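Local coordinates for protein PHO85 cyclin-10 (Saccharomyces cerevisiae, PDB 4KRD) that serves as the cyclin partner of the kinase PHO85, the holoenzyme phosphorylating and negatively regulating glycogen synthase GSY2, at residues B[110-115]-B[174-179]; B[114-119]-B[196-201]. All blocks are in the same frame, centred on the assembly; numbering follows the deposited sequence.

Both contacts lie in the cyclin part of the protein, which is mostly helical. They start from the same part of the chain, where helix 99-113 runs straight into strand 114-116. Interaction 1 joins the end of the helix to helix 166-180. Interaction 2 joins Arg116, at the end of the strand, to helix 189-203, the next helix in the chain. The segments overlap at Leu114 and Thr115, but Leu112 and Arg116 make the contacts. The two centres lie about 15 Å apart, and packing connects them: Asp110 OD2 is 3.5 Å from Leu198 CD1. Interaction 1 is buried and apolar. Interaction 2 is partly buried and built round a salt bridge, with Leu198 beside it.

Interaction 1 (B[110-115]-B[174-179]); sequences DTLFLT and VSLLIC
Leu112 meets Leu176 and Cys179 with the two branches of its forked end. Its CB leaves helix 99-113 toward the other helix. CG stands anti to the backbone N (chi1 178°), which turns the fork toward Cys179, and the methyls make the final approach. CG also packs over a face of its neighbour Phe113, away from the ring centre. From CG the two methyls part company. CD1 rests on CB of Cys179 at 3.8 Å, and the backbone O of Cys179 is 3.9 Å from the same methyl. CD2 reaches CD1 of Leu176, also at 3.9 Å. One leucine thus touches two residues three positions apart on helix 166-180. The contact is small, with 116 Å² buried in all. The backbones approach most closely at Leu112 and Cys179, whose CA atoms are 6.9 Å apart. This is plain helix-helix packing inside the largely helical cyclin fold. Val174, Leu177 and Ile178 of helix 166-180 pack against the chain of another protein in the assembly. Other parts of this chain pack round the contact: Leu112 touches Met136, and Leu176 touches Ala139 and Leu143, all on helix 130-148, while Cys179 touches Glu70 on helix 65-72.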
# COMPACT_ATOMS: atom_id res chain seq x y z
N ASP B 110 12.99 -13.63 -7.72
CA ASP B 110 12.41 -14.94 -7.38
C ASP B 110 11.05 -15.12 -8.03
O ASP B 110 10.78 -16.14 -8.64
CB ASP B 110 12.15 -15.05 -5.86
CG ASP B 110 13.41 -15.33 -5.05
OD1 ASP B 110 14.36 -15.93 -5.59
OD2 ASP B 110 13.42 -14.97 -3.85
N THR B 111 10.17 -14.13 -7.87
CA THR B 111 8.81 -14.31 -8.35
C THR B 111 8.71 -14.13 -9.87
O THR B 111 7.79 -14.65 -10.50
CB THR B 111 7.82 -13.40 -7.57
OG1 THR B 111 6.48 -13.85 -7.79
CG2 THR B 111 7.96 -11.96 -8.01
N LEU B 112 9.65 -13.41 -10.46
CA LEU B 112 9.70 -13.31 -11.91
C LEU B 112 10.13 -14.65 -12.55
O LEU B 112 9.57 -15.08 -13.57
CB LEU B 112 10.65 -12.18 -12.34
CG LEU B 112 10.87 -11.94 -13.84
CD1 LEU B 112 9.56 -11.85 -14.63
CD2 LEU B 112 11.76 -10.70 -14.09
N PHE B 113 11.12 -15.30 -11.95
CA PHE B 113 11.76 -16.43 -12.64
C PHE B 113 11.33 -17.82 -12.16
O PHE B 113 11.53 -18.81 -12.86
CB PHE B 113 13.29 -16.30 -12.58
CG PHE B 113 13.83 -15.17 -13.42
CD1 PHE B 113 13.90 -15.29 -14.79
CD2 PHE B 113 14.23 -13.98 -12.83
CE1 PHE B 113 14.37 -14.24 -15.57
CE2 PHE B 113 14.70 -12.93 -13.61
CZ PHE B 113 14.77 -13.07 -14.98
N LEU B 114 10.73 -17.89 -10.98
CA LEU B 114 10.38 -19.16 -10.36
C LEU B 114 8.91 -19.29 -9.99
O LEU B 114 8.28 -18.32 -9.53
CB LEU B 114 11.20 -19.36 -9.07
CG LEU B 114 12.73 -19.43 -9.19
CD1 LEU B 114 13.38 -19.20 -7.82
CD2 LEU B 114 13.16 -20.76 -9.78
N THR B 115 8.38 -20.49 -10.17
CA THR B 115 7.11 -20.87 -9.55
C THR B 115 7.25 -22.28 -8.95
O THR B 115 8.36 -22.83 -8.90
CB THR B 115 5.96 -20.82 -10.58
OG1 THR B 115 4.70 -21.01 -9.92
CG2 THR B 115 6.14 -21.89 -11.64
N VAL B 174 8.97 0.20 -14.93
CA VAL B 174 7.68 -0.23 -15.44
C VAL B 174 7.76 -1.62 -16.07
O VAL B 174 6.83 -2.40 -15.95
CB VAL B 174 7.12 0.77 -16.47
CG1 VAL B 174 5.85 0.22 -17.11
CG2 VAL B 174 6.85 2.11 -15.82
N SER B 175 8.87 -1.92 -16.74
CA SER B 175 9.04 -3.23 -17.33
C SER B 175 9.00 -4.33 -16.27
O SER B 175 8.35 -5.36 -16.46
CB SER B 175 10.36 -3.31 -18.12
OG SER B 175 10.35 -2.40 -19.21
N LEU B 176 9.71 -4.13 -15.16
CA LEU B 176 9.73 -5.15 -14.12
C LEU B 176 8.35 -5.23 -13.49
O LEU B 176 7.80 -6.30 -13.28
CB LEU B 176 10.79 -4.85 -13.07
CG LEU B 176 10.81 -5.81 -11.88
CD1 LEU B 176 11.01 -7.26 -12.39
CD2 LEU B 176 11.85 -5.42 -10.87
N LEU B 177 7.77 -4.06 -13.21
CA LEU B 177 6.42 -4.02 -12.62
C LEU B 177 5.40 -4.80 -13.47
O LEU B 177 4.69 -5.68 -12.96
CB LEU B 177 6.00 -2.56 -12.41
CG LEU B 177 4.63 -2.32 -11.77
CD1 LEU B 177 4.62 -2.83 -10.36
CD2 LEU B 177 4.29 -0.82 -11.80
N ILE B 178 5.33 -4.50 -14.77
CA ILE B 178 4.45 -5.25 -15.68
C ILE B 178 4.77 -6.75 -15.64
O ILE B 178 3.87 -7.57 -15.59
CB ILE B 178 4.53 -4.74 -17.15
CG1 ILE B 178 4.06 -3.27 -17.26
CG2 ILE B 178 3.66 -5.60 -18.06
CD1 ILE B 178 2.61 -3.05 -16.87
N CYS B 179 6.06 -7.10 -15.64
CA CYS B 179 6.45 -8.51 -15.65
C CYS B 179 6.10 -9.31 -14.38
O CYS B 179 5.91 -10.52 -14.47
CB CYS B 179 7.94 -8.67 -16.00
SG CYS B 179 8.30 -8.27 -17.73

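Interaction 2 (B[114-119]-B[196-201]); sequences LTRDGN and KLLLNE
Arg116 and Glu201 form an end-on bidentate arginine-carboxylate salt bridge. The guanidinium presents its NH1 and NH2 end to the carboxylate. NH2 donates to Glu201 OE1 at 2.7 Å, with an N-H...O angle of 161°. NH1 donates to Glu201 OE2 at 3.1 Å, and this bond is straighter. Each carboxylate oxygen accepts through its syn lone pair, on the flank facing its twin. Both acceptors lie close to the guanidinium plane, and the two flat groups are nearly coplanar, 22° apart. Two parallel bonds of this kind hold both groups against rotation. Both side chains are stretched out and reach for each other from facing sides, so the two charges meet well away from their backbones. Arg116 NH1 has a second acceptor in the backbone O of Asn120. Beside the bridge, CD2 of Leu198 comes within 3.8 Å of Arg116 NH2, obliquely to the guanidinium. In the turn after the strand, Asp117 OD1 accepts from the backbone N of Ile121. It also takes a weak bond from Asn119 N, at 2.8 Å. Strand 114-116 pairs antiparallel with strand 122-124, whose Leu122 touches both Arg116 and Leu198. The salt bridge thus ties this short β-hairpin to helix 189-203, while Leu199 of the same helix packs on helix 36-54.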
# COMPACT_ATOMS: atom_id res chain seq x y z
N LEU B 114 10.73 -17.89 -10.98
CA LEU B 114 10.38 -19.16 -10.36
C LEU B 114 8.91 -19.29 -9.99
O LEU B 114 8.28 -18.32 -9.53
CB LEU B 114 11.20 -19.36 -9.07
CG LEU B 114 12.73 -19.43 -9.19
CD1 LEU B 114 13.38 -19.20 -7.82
CD2 LEU B 114 13.16 -20.76 -9.78
N THR B 115 8.38 -20.49 -10.17
CA THR B 115 7.11 -20.87 -9.55
C THR B 115 7.25 -22.28 -8.95
O THR B 115 8.36 -22.83 -8.90
CB THR B 115 5.96 -20.82 -10.58
OG1 THR B 115 4.70 -21.01 -9.92
CG2 THR B 115 6.14 -21.89 -11.64
N ARG B 116 6.15 -22.85 -8.48
CA ARG B 116 6.11 -24.25 -8.07
C ARG B 116 4.99 -24.93 -8.81
O ARG B 116 3.94 -24.34 -9.02
CB ARG B 116 5.86 -24.41 -6.58
CG ARG B 116 6.97 -23.95 -5.69
CD ARG B 116 6.67 -24.31 -4.25
NE ARG B 116 7.68 -23.75 -3.36
CZ ARG B 116 8.86 -24.32 -3.15
NH1 ARG B 116 9.16 -25.46 -3.77
NH2 ARG B 116 9.73 -23.76 -2.33
N ASP B 117 5.21 -26.19 -9.19
CA ASP B 117 4.18 -26.94 -9.89
C ASP B 117 3.19 -27.56 -8.91
O ASP B 117 3.18 -27.22 -7.73
CB ASP B 117 4.82 -28.01 -10.80
CG ASP B 117 5.48 -29.14 -10.01
OD1 ASP B 117 5.26 -29.26 -8.78
OD2 ASP B 117 6.23 -29.92 -10.64
N GLY B 118 2.34 -28.45 -9.41
CA GLY B 118 1.30 -29.06 -8.59
C GLY B 118 1.83 -29.82 -7.39
O GLY B 118 1.17 -29.87 -6.34
N ASN B 119 3.01 -30.41 -7.52
CA ASN B 119 3.64 -31.14 -6.43
C ASN B 119 4.62 -30.33 -5.58
O ASN B 119 5.56 -30.89 -5.02
CB ASN B 119 4.35 -32.39 -6.97
CG ASN B 119 3.38 -33.42 -7.49
OD1 ASN B 119 3.47 -33.86 -8.63
ND2 ASN B 119 2.42 -33.80 -6.64
N LYS B 196 15.58 -15.84 1.27
CA LYS B 196 16.69 -16.69 1.71
C LYS B 196 16.36 -18.19 1.63
O LYS B 196 17.21 -19.00 1.27
CB LYS B 196 17.13 -16.32 3.13
CG LYS B 196 18.36 -17.11 3.59
CD LYS B 196 18.79 -16.76 5.01
CE LYS B 196 20.05 -17.53 5.40
NZ LYS B 196 20.59 -17.13 6.73
N LEU B 197 15.13 -18.56 1.95
CA LEU B 197 14.74 -19.96 1.88
C LEU B 197 14.76 -20.51 0.44
O LEU B 197 15.14 -21.67 0.22
CB LEU B 197 13.38 -20.19 2.55
CG LEU B 197 13.28 -19.69 4.00
CD1 LEU B 197 11.89 -19.92 4.58
CD2 LEU B 197 14.34 -20.32 4.90
N LEU B 198 14.36 -19.70 -0.54
CA LEU B 198 14.41 -20.15 -1.94
C LEU B 198 15.84 -20.30 -2.45
O LEU B 198 16.13 -21.17 -3.27
CB LEU B 198 13.62 -19.19 -2.85
CG LEU B 198 12.11 -19.12 -2.61
CD1 LEU B 198 11.50 -17.89 -3.28
CD2 LEU B 198 11.42 -20.40 -3.08
N LEU B 199 16.72 -19.42 -1.98
CA LEU B 199 18.13 -19.49 -2.33
C LEU B 199 18.75 -20.78 -1.80
O LEU B 199 19.53 -21.43 -2.49
CB LEU B 199 18.87 -18.29 -1.74
CG LEU B 199 20.39 -18.36 -1.78
CD1 LEU B 199 20.86 -18.41 -3.23
CD2 LEU B 199 21.00 -17.18 -1.05
N ASN B 200 18.39 -21.14 -0.57
CA ASN B 200 18.85 -22.39 0.02
C ASN B 200 18.37 -23.59 -0.79
O ASN B 200 19.14 -24.51 -1.07
CB ASN B 200 18.44 -22.51 1.50
CG ASN B 200 19.21 -21.55 2.39
OD1 ASN B 200 20.18 -20.92 1.96
ND2 ASN B 200 18.80 -21.45 3.64
N GLU B 201 17.10 -23.57 -1.17
CA GLU B 201 16.54 -24.65 -1.99
C GLU B 201 17.23 -24.77 -3.35
O GLU B 201 17.56 -25.87 -3.79
CB GLU B 201 15.02 -24.48 -2.14
CG GLU B 201 14.31 -25.68 -2.78
CD GLU B 201 12.80 -25.54 -2.76
OE1 GLU B 201 12.30 -24.52 -2.24
OE2 GLU B 201 12.10 -26.44 -3.27